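PDB 2ITM: xylulose kinase from Escherichia coli, which phosphorylates D-xylulose at the expense of ATP to give D-xylulose 5-phosphate, working as a homodimeric FGGY-family sugar kinase. Local coordinates for residues A407-T418 / Q448-D458. Numbering follows the deposited sequence.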
loop_
_atom_site.group_PDB
_atom_site.type_symbol
_atom_site.label_atom_id
_atom_site.label_comp_id
_atom_site.label_asym_id
_atom_site.label_seq_id
_atom_site.Cartn_x
_atom_site.Cartn_y
_atom_site.Cartn_z
ATOM N N ALA A 407 -6.377 16.761 -20.974
ATOM C CA ALA A 407 -6.512 16.903 -22.400
ATOM C C ALA A 407 -5.399 16.198 -23.166
ATOM O O ALA A 407 -5.636 15.584 -24.191
ATOM C CB ALA A 407 -6.568 18.357 -22.756
ATOM N N ASP A 408 -4.187 16.285 -22.641
ATOM C CA ASP A 408 -3.025 15.676 -23.257
ATOM C C ASP A 408 -3.143 14.172 -23.261
ATOM O O ASP A 408 -2.910 13.517 -24.262
ATOM C CB ASP A 408 -1.769 16.098 -22.505
ATOM C CG ASP A 408 -1.456 17.583 -22.645
ATOM O OD1 ASP A 408 -1.958 18.227 -23.580
ATOM O OD2 ASP A 408 -0.695 18.166 -21.862
ATOM N N ILE A 409 -3.522 13.637 -22.108
ATOM C CA ILE A 409 -3.764 12.220 -21.909
ATOM C C ILE A 409 -4.881 11.694 -22.784
ATOM O O ILE A 409 -4.737 10.668 -23.413
ATOM C CB ILE A 409 -4.077 11.944 -20.431
ATOM C CG1 ILE A 409 -2.806 11.989 -19.604
ATOM C CG2 ILE A 409 -4.746 10.615 -20.266
ATOM C CD1 ILE A 409 -3.023 11.750 -18.176
ATOM N N SER A 410 -5.999 12.399 -22.811
ATOM C CA SER A 410 -7.225 11.867 -23.367
ATOM C C SER A 410 -7.370 12.070 -24.861
ATOM O O SER A 410 -8.110 11.355 -25.512
ATOM C CB SER A 410 -8.434 12.445 -22.649
ATOM O OG SER A 410 -8.728 13.738 -23.098
ATOM N N GLY A 411 -6.689 13.064 -25.399
ATOM C CA GLY A 411 -6.862 13.415 -26.793
ATOM C C GLY A 411 -8.135 14.190 -27.030
ATOM O O GLY A 411 -8.585 14.338 -28.144
ATOM N N GLN A 412 -8.712 14.678 -25.944
ATOM C CA GLN A 412 -10.019 15.296 -25.966
ATOM C C GLN A 412 -9.918 16.771 -25.651
ATOM O O GLN A 412 -9.231 17.165 -24.730
ATOM C CB GLN A 412 -10.906 14.622 -24.938
ATOM C CG GLN A 412 -12.339 14.573 -25.310
ATOM C CD GLN A 412 -12.612 13.599 -26.416
ATOM O OE1 GLN A 412 -11.981 12.555 -26.492
ATOM N NE2 GLN A 412 -13.570 13.946 -27.281
ATOM N N GLN A 413 -10.613 17.591 -26.427
ATOM C CA GLN A 413 -10.763 18.998 -26.093
ATOM C C GLN A 413 -11.651 19.204 -24.869
ATOM O O GLN A 413 -12.818 18.831 -24.860
ATOM C CB GLN A 413 -11.316 19.775 -27.280
ATOM C CG GLN A 413 -11.644 21.227 -26.957
ATOM C CD GLN A 413 -12.219 21.984 -28.129
ATOM O OE1 GLN A 413 -13.313 22.529 -28.047
ATOM N NE2 GLN A 413 -11.484 22.027 -29.213
ATOM N N LEU A 414 -11.100 19.807 -23.829
ATOM C CA LEU A 414 -11.865 20.013 -22.601
ATOM C C LEU A 414 -12.218 21.473 -22.360
ATOM O O LEU A 414 -11.348 22.306 -22.125
ATOM C CB LEU A 414 -11.104 19.412 -21.407
ATOM C CG LEU A 414 -10.589 17.989 -21.582
ATOM C CD1 LEU A 414 -9.800 17.552 -20.411
ATOM C CD2 LEU A 414 -11.707 17.076 -21.875
ATOM N N ASP A 415 -13.510 21.764 -22.417
ATOM C CA ASP A 415 -14.047 23.108 -22.210
ATOM C C ASP A 415 -14.343 23.360 -20.728
ATOM O O ASP A 415 -15.329 22.827 -20.170
ATOM C CB ASP A 415 -15.356 23.292 -22.963
ATOM C CG ASP A 415 -15.185 23.278 -24.466
ATOM O OD1 ASP A 415 -14.137 23.727 -24.955
ATOM O OD2 ASP A 415 -16.109 22.835 -25.164
ATOM N N TYR A 416 -13.514 24.170 -20.090
ATOM C CA TYR A 416 -13.740 24.542 -18.708
ATOM C C TYR A 416 -14.784 25.637 -18.579
ATOM O O TYR A 416 -14.693 26.680 -19.208
ATOM C CB TYR A 416 -12.450 24.978 -18.044
ATOM C CG TYR A 416 -12.573 25.224 -16.571
ATOM C CD1 TYR A 416 -13.222 24.328 -15.752
ATOM C CD2 TYR A 416 -12.039 26.353 -15.998
ATOM C CE1 TYR A 416 -13.331 24.550 -14.411
ATOM C CE2 TYR A 416 -12.142 26.579 -14.660
ATOM C CZ TYR A 416 -12.790 25.678 -13.869
ATOM O OH TYR A 416 -12.884 25.910 -12.524
ATOM N N ARG A 417 -15.780 25.381 -17.749
ATOM C CA ARG A 417 -16.791 26.371 -17.453
ATOM C C ARG A 417 -17.001 26.487 -15.946
ATOM O O ARG A 417 -16.673 25.574 -15.202
ATOM C CB ARG A 417 -18.091 25.993 -18.150
ATOM C CG ARG A 417 -17.938 25.562 -19.583
ATOM C CD ARG A 417 -19.236 25.164 -20.228
ATOM N NE ARG A 417 -19.105 24.884 -21.647
ATOM C CZ ARG A 417 -19.191 25.791 -22.602
ATOM N NH1 ARG A 417 -19.400 27.057 -22.308
ATOM N NH2 ARG A 417 -19.059 25.431 -23.864
ATOM N N THR A 418 -17.544 27.616 -15.510
ATOM C CA THR A 418 -17.901 27.823 -14.112
ATOM C C THR A 418 -19.396 27.738 -13.888
ATOM O O THR A 418 -20.178 28.028 -14.776
ATOM C CB THR A 418 -17.404 29.189 -13.631
ATOM O OG1 THR A 418 -17.292 30.074 -14.743
ATOM C CG2 THR A 418 -15.997 29.085 -13.120
ATOM N N GLN A 448 -25.553 27.246 -22.352
ATOM C CA GLN A 448 -24.362 26.678 -21.759
ATOM C C GLN A 448 -23.864 27.582 -20.660
ATOM O O GLN A 448 -24.180 28.757 -20.647
ATOM C CB GLN A 448 -23.300 26.511 -22.813
ATOM C CG GLN A 448 -22.831 25.113 -22.943
ATOM C CD GLN A 448 -23.156 24.547 -24.283
ATOM O OE1 GLN A 448 -24.305 24.239 -24.563
ATOM N NE2 GLN A 448 -22.154 24.419 -25.127
ATOM N N LEU A 449 -23.100 27.039 -19.727
ATOM C CA LEU A 449 -22.399 27.881 -18.777
ATOM C C LEU A 449 -21.297 28.658 -19.456
ATOM O O LEU A 449 -20.913 28.361 -20.574
ATOM C CB LEU A 449 -21.835 27.075 -17.615
ATOM C CG LEU A 449 -22.796 26.141 -16.888
ATOM C CD1 LEU A 449 -22.043 24.971 -16.340
ATOM C CD2 LEU A 449 -23.542 26.851 -15.791
ATOM N N PRO A 450 -20.791 29.662 -18.765
ATOM C CA PRO A 450 -19.731 30.503 -19.303
ATOM C C PRO A 450 -18.467 29.707 -19.599
ATOM O O PRO A 450 -17.916 29.073 -18.705
ATOM C CB PRO A 450 -19.482 31.491 -18.176
ATOM C CG PRO A 450 -20.560 31.243 -17.171
ATOM C CD PRO A 450 -21.601 30.390 -17.786
ATOM N N LEU A 451 -18.033 29.763 -20.852
ATOM C CA LEU A 451 -16.737 29.253 -21.263
ATOM C C LEU A 451 -15.564 29.996 -20.639
ATOM O O LEU A 451 -15.347 31.165 -20.906
ATOM C CB LEU A 451 -16.618 29.265 -22.779
ATOM C CG LEU A 451 -16.092 27.978 -23.408
ATOM C CD1 LEU A 451 -15.527 28.214 -24.792
ATOM C CD2 LEU A 451 -15.068 27.327 -22.535
ATOM N N GLU A 452 -14.805 29.298 -19.813
ATOM C CA GLU A 452 -13.714 29.899 -19.083
ATOM C C GLU A 452 -12.379 29.695 -19.787
ATOM O O GLU A 452 -11.577 30.609 -19.878
ATOM C CB GLU A 452 -13.659 29.322 -17.679
ATOM C CG GLU A 452 -12.841 30.137 -16.703
ATOM C CD GLU A 452 -13.315 31.568 -16.596
ATOM O OE1 GLU A 452 -14.435 31.783 -16.110
ATOM O OE2 GLU A 452 -12.565 32.477 -16.998
ATOM N N GLN A 453 -12.155 28.486 -20.286
ATOM C CA GLN A 453 -10.929 28.141 -20.995
ATOM C C GLN A 453 -11.091 26.820 -21.729
ATOM O O GLN A 453 -11.639 25.869 -21.193
ATOM C CB GLN A 453 -9.740 28.050 -20.033
ATOM C CG GLN A 453 -8.409 27.681 -20.710
ATOM C CD GLN A 453 -7.241 27.582 -19.763
ATOM O OE1 GLN A 453 -7.416 27.538 -18.557
ATOM N NE2 GLN A 453 -6.045 27.543 -20.311
ATOM N N SER A 454 -10.608 26.775 -22.959
ATOM C CA SER A 454 -10.681 25.578 -23.768
ATOM C C SER A 454 -9.296 24.928 -23.944
ATOM O O SER A 454 -8.364 25.557 -24.412
ATOM C CB SER A 454 -11.274 25.898 -25.127
ATOM O OG SER A 454 -12.640 25.566 -25.179
ATOM N N HIS A 455 -9.195 23.660 -23.573
ATOM C CA HIS A 455 -7.928 22.956 -23.581
ATOM C C HIS A 455 -7.815 22.010 -24.751
ATOM O O HIS A 455 -8.531 21.033 -24.828
ATOM C CB HIS A 455 -7.742 22.194 -22.292
ATOM C CG HIS A 455 -7.620 23.066 -21.091
ATOM N ND1 HIS A 455 -6.406 23.436 -20.563
ATOM C CD2 HIS A 455 -8.559 23.634 -20.306
ATOM C CE1 HIS A 455 -6.601 24.199 -19.509
ATOM N NE2 HIS A 455 -7.899 24.335 -19.331
ATOM N N LEU A 456 -6.902 22.307 -25.663
ATOM C CA LEU A 456 -6.599 21.379 -26.730
ATOM C C LEU A 456 -5.436 20.478 -26.393
ATOM O O LEU A 456 -4.463 20.899 -25.806
ATOM C CB LEU A 456 -6.373 22.096 -28.050
ATOM C CG LEU A 456 -7.614 22.270 -28.907
ATOM C CD1 LEU A 456 -7.563 23.594 -29.591
ATOM C CD2 LEU A 456 -7.759 21.162 -29.915
ATOM N N PRO A 457 -5.570 19.214 -26.751
ATOM C CA PRO A 457 -4.498 18.244 -26.564
ATOM C C PRO A 457 -3.221 18.687 -27.252
ATOM O O PRO A 457 -3.243 19.019 -28.424
ATOM C CB PRO A 457 -5.049 16.980 -27.225
ATOM C CG PRO A 457 -6.411 17.320 -27.692
ATOM C CD PRO A 457 -6.536 18.779 -27.762
ATOM N N ASP A 458 -2.122 18.688 -26.515
ATOM C CA ASP A 458 -0.814 18.845 -27.116
ATOM C C ASP A 458 -0.347 17.566 -27.792
ATOM O O ASP A 458 -0.316 16.518 -27.180
ATOM C CB ASP A 458 0.210 19.319 -26.099
ATOM C CG ASP A 458 1.569 19.522 -26.702
ATOM O OD1 ASP A 458 2.415 18.640 -26.552
ATOM O OD2 ASP A 458 1.882 20.534 -27.335
#
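L414 and H455 exchange backbone hydrogen bonds where strand 414-417 meets strand 451-455 antiparallel, their axes 154° apart; a classic beta bulge, in which E452 and Q453 both face Y416, breaks the ladder before it resumes with R417 opposite L451. Y416 O accepts E452 N at 2.7 Å and Q453 N at 3.3 Å. The Y416 side chain, with CG anti to the backbone N (chi1 -173°), runs alongside E452, whose CB lies 3.8 Å from Y416 CD2; R403 of helix 400-410 adds a cation-pi contact to the ring. On the other face of the sheet, R417 reaches back, extended from CG to NE, over the loop leading into strand 451-455. Q448 CG sits 3.7 Å from R417 CZ over one guanidinium face, L451 CG lies over the opposite face, and R417 NH1 makes a weak, bent hydrogen bond at the edge to L449 O, while R417 NE bonds to T391 OG1. Cutting this side chain back to an alanine is likely to cost L449 O and T391 their partners and open a gap between Q448 and L451. S454 OG is modelled doubtfully close to D415 OD1. Strand 451-455 thus closes one sheet edge, far from the xylulose site, chiefly through backbone bonds, while the D408 carboxylate, shared between D458 N and the R461 salt bridge, ties helix 400-410 to the start of helix 459-479.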